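Long-range contact in UPF0434 family protein (PDB 6F5Z), which probably activates partner methyltransferases as the Trm112 subunit of haloarchaeal holoenzymes linked to translation, here bound to a putative methyltransferase: residues L9-D14 and T38-V43. Sequence-based numbering, arbitrary orientation.
Sequences LCDPLD and TVTGEV
The buried carboxylate of D11 closes its own Asx turn with one oxygen and, with the other, takes a hydrogen bond from the hydroxyl that closes an ST turn across the contact. The T40 hydroxyl donates to the syn lone pair of OD2, with OD2 and OG1 a short 2.6 Å apart. T40 OG1 in turn accepts a hydrogen bond from E42 N at 3.0 Å; with chi1 at 66°, OG1 sits between the backbone N and the carbonyl carbon of T40 and serves both bonds. D11 OD1 accepts from L13 N at 3.0 Å on the anti side, 34° out of the carboxylate plane, and is also hydrogen-bonded to Y44 OH. A water adds a second bridge, donating to D11 OD2 at 2.7 Å and accepting from T40 N. With an alanine in place of D11, L13 N and the T40 hydroxyl would probably lose their acceptor, and the Asx turn its closing bond. T40 CG2 lies among D11 OD2, 3.5 Å away, D14 OD2 and L13 CD1. L13 CD1 also lies 3.6 Å from E42 CG, while D14 OD1 is hydrogen-bonded to S16 OG. P12 packs on P98 of the methyltransferase chain, L9 on its F99. Within this Trm112p-like, zinc beta-ribbon-clan protein, the contact ties the loop before strand 18-22 to the connection between antiparallel strands 33-37 and 43-47, with P12 and L13 packing on Y44 of the latter.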
loop_
_atom_site.group_PDB
_atom_site.type_symbol
_atom_site.label_atom_id
_atom_site.label_comp_id
_atom_site.label_asym_id
_atom_site.label_seq_id
_atom_site.Cartn_x
_atom_site.Cartn_y
_atom_site.Cartn_z
ATOM N N LEU C 9 26.360 0.157 7.770
ATOM C CA LEU C 9 26.512 1.517 8.248
ATOM C C LEU C 9 27.582 2.249 7.454
ATOM O O LEU C 9 28.531 1.629 6.974
ATOM C CB LEU C 9 26.896 1.531 9.732
ATOM C CG LEU C 9 25.870 0.925 10.708
ATOM C CD1 LEU C 9 26.412 0.984 12.144
ATOM C CD2 LEU C 9 24.506 1.670 10.641
ATOM N N CYS C 10 27.433 3.557 7.342
ATOM C CA CYS C 10 28.417 4.376 6.670
ATOM C C CYS C 10 28.483 5.726 7.315
ATOM O O CYS C 10 27.642 6.090 8.140
ATOM C CB CYS C 10 28.106 4.486 5.186
ATOM S SG CYS C 10 26.559 5.352 4.852
ATOM N N ASP C 11 29.550 6.491 6.996
ATOM C CA ASP C 11 29.678 7.811 7.544
ATOM C C ASP C 11 28.497 8.671 7.068
ATOM O O ASP C 11 28.266 8.752 5.883
ATOM C CB ASP C 11 30.994 8.425 7.051
ATOM C CG ASP C 11 31.438 9.669 7.780
ATOM O OD1 ASP C 11 30.566 10.505 8.145
ATOM O OD2 ASP C 11 32.667 9.859 7.928
ATOM N N PRO C 12 27.706 9.265 7.962
ATOM C CA PRO C 12 26.556 10.073 7.493
ATOM C C PRO C 12 26.957 11.272 6.664
ATOM O O PRO C 12 26.150 11.720 5.852
ATOM C CB PRO C 12 25.885 10.522 8.791
ATOM C CG PRO C 12 26.973 10.454 9.853
ATOM C CD PRO C 12 27.807 9.257 9.439
ATOM N N LEU C 13 28.216 11.762 6.809
ATOM C CA LEU C 13 28.585 12.977 6.066
ATOM C C LEU C 13 28.732 12.751 4.583
ATOM O O LEU C 13 28.251 13.560 3.803
ATOM C CB LEU C 13 29.895 13.543 6.596
ATOM C CG LEU C 13 29.853 14.147 7.990
ATOM C CD1 LEU C 13 31.245 14.435 8.477
ATOM C CD2 LEU C 13 29.044 15.450 8.004
ATOM N N ASP C 14 29.413 11.675 4.185
ATOM C CA ASP C 14 29.712 11.436 2.771
ATOM C C ASP C 14 29.471 9.996 2.310
ATOM O O ASP C 14 29.779 9.627 1.155
ATOM C CB ASP C 14 31.173 11.860 2.480
ATOM C CG ASP C 14 32.178 10.958 3.167
ATOM O OD1 ASP C 14 31.768 10.157 4.037
ATOM O OD2 ASP C 14 33.376 11.014 2.804
ATOM N N THR C 38 36.673 6.736 7.344
ATOM C CA THR C 38 37.926 6.463 6.600
ATOM C C THR C 38 38.338 7.637 5.700
ATOM O O THR C 38 39.490 7.653 5.224
ATOM C CB THR C 38 37.788 5.183 5.766
ATOM O OG1 THR C 38 36.707 5.347 4.864
ATOM C CG2 THR C 38 37.617 3.896 6.643
ATOM N N VAL C 39 37.407 8.564 5.407
ATOM C CA VAL C 39 37.688 9.727 4.558
ATOM C C VAL C 39 37.637 10.996 5.369
ATOM O O VAL C 39 38.539 11.845 5.259
ATOM C CB VAL C 39 36.682 9.770 3.372
ATOM C CG1 VAL C 39 36.880 11.011 2.504
ATOM C CG2 VAL C 39 36.761 8.507 2.521
ATOM N N THR C 40 36.588 11.168 6.185
ATOM C CA THR C 40 36.434 12.413 6.944
ATOM C C THR C 40 37.263 12.470 8.229
ATOM O O THR C 40 37.434 13.558 8.786
ATOM C CB THR C 40 34.948 12.588 7.378
ATOM O OG1 THR C 40 34.627 11.539 8.307
ATOM C CG2 THR C 40 33.994 12.567 6.198
ATOM N N GLY C 41 37.614 11.302 8.759
ATOM C CA GLY C 41 38.310 11.123 10.033
ATOM C C GLY C 41 37.388 11.365 11.223
ATOM O O GLY C 41 37.842 11.359 12.374
ATOM N N GLU C 42 36.067 11.568 10.971
ATOM C CA GLU C 42 35.141 11.833 12.083
ATOM C C GLU C 42 34.975 10.560 12.944
ATOM O O GLU C 42 34.992 9.441 12.437
ATOM C CB GLU C 42 33.778 12.343 11.567
ATOM C CG GLU C 42 33.870 13.717 10.907
ATOM C CD GLU C 42 34.300 14.919 11.735
ATOM O OE1 GLU C 42 34.294 14.846 12.987
ATOM O OE2 GLU C 42 34.607 15.964 11.111
ATOM N N VAL C 43 34.895 10.752 14.259
ATOM C CA VAL C 43 34.791 9.666 15.228
ATOM C C VAL C 43 33.359 9.623 15.749
ATOM O O VAL C 43 32.906 10.595 16.347
ATOM C CB VAL C 43 35.820 9.826 16.380
ATOM C CG1 VAL C 43 35.654 8.692 17.413
ATOM C CG2 VAL C 43 37.257 9.855 15.832
HETATM O O HOH W 1 34.617 9.018 6.258
#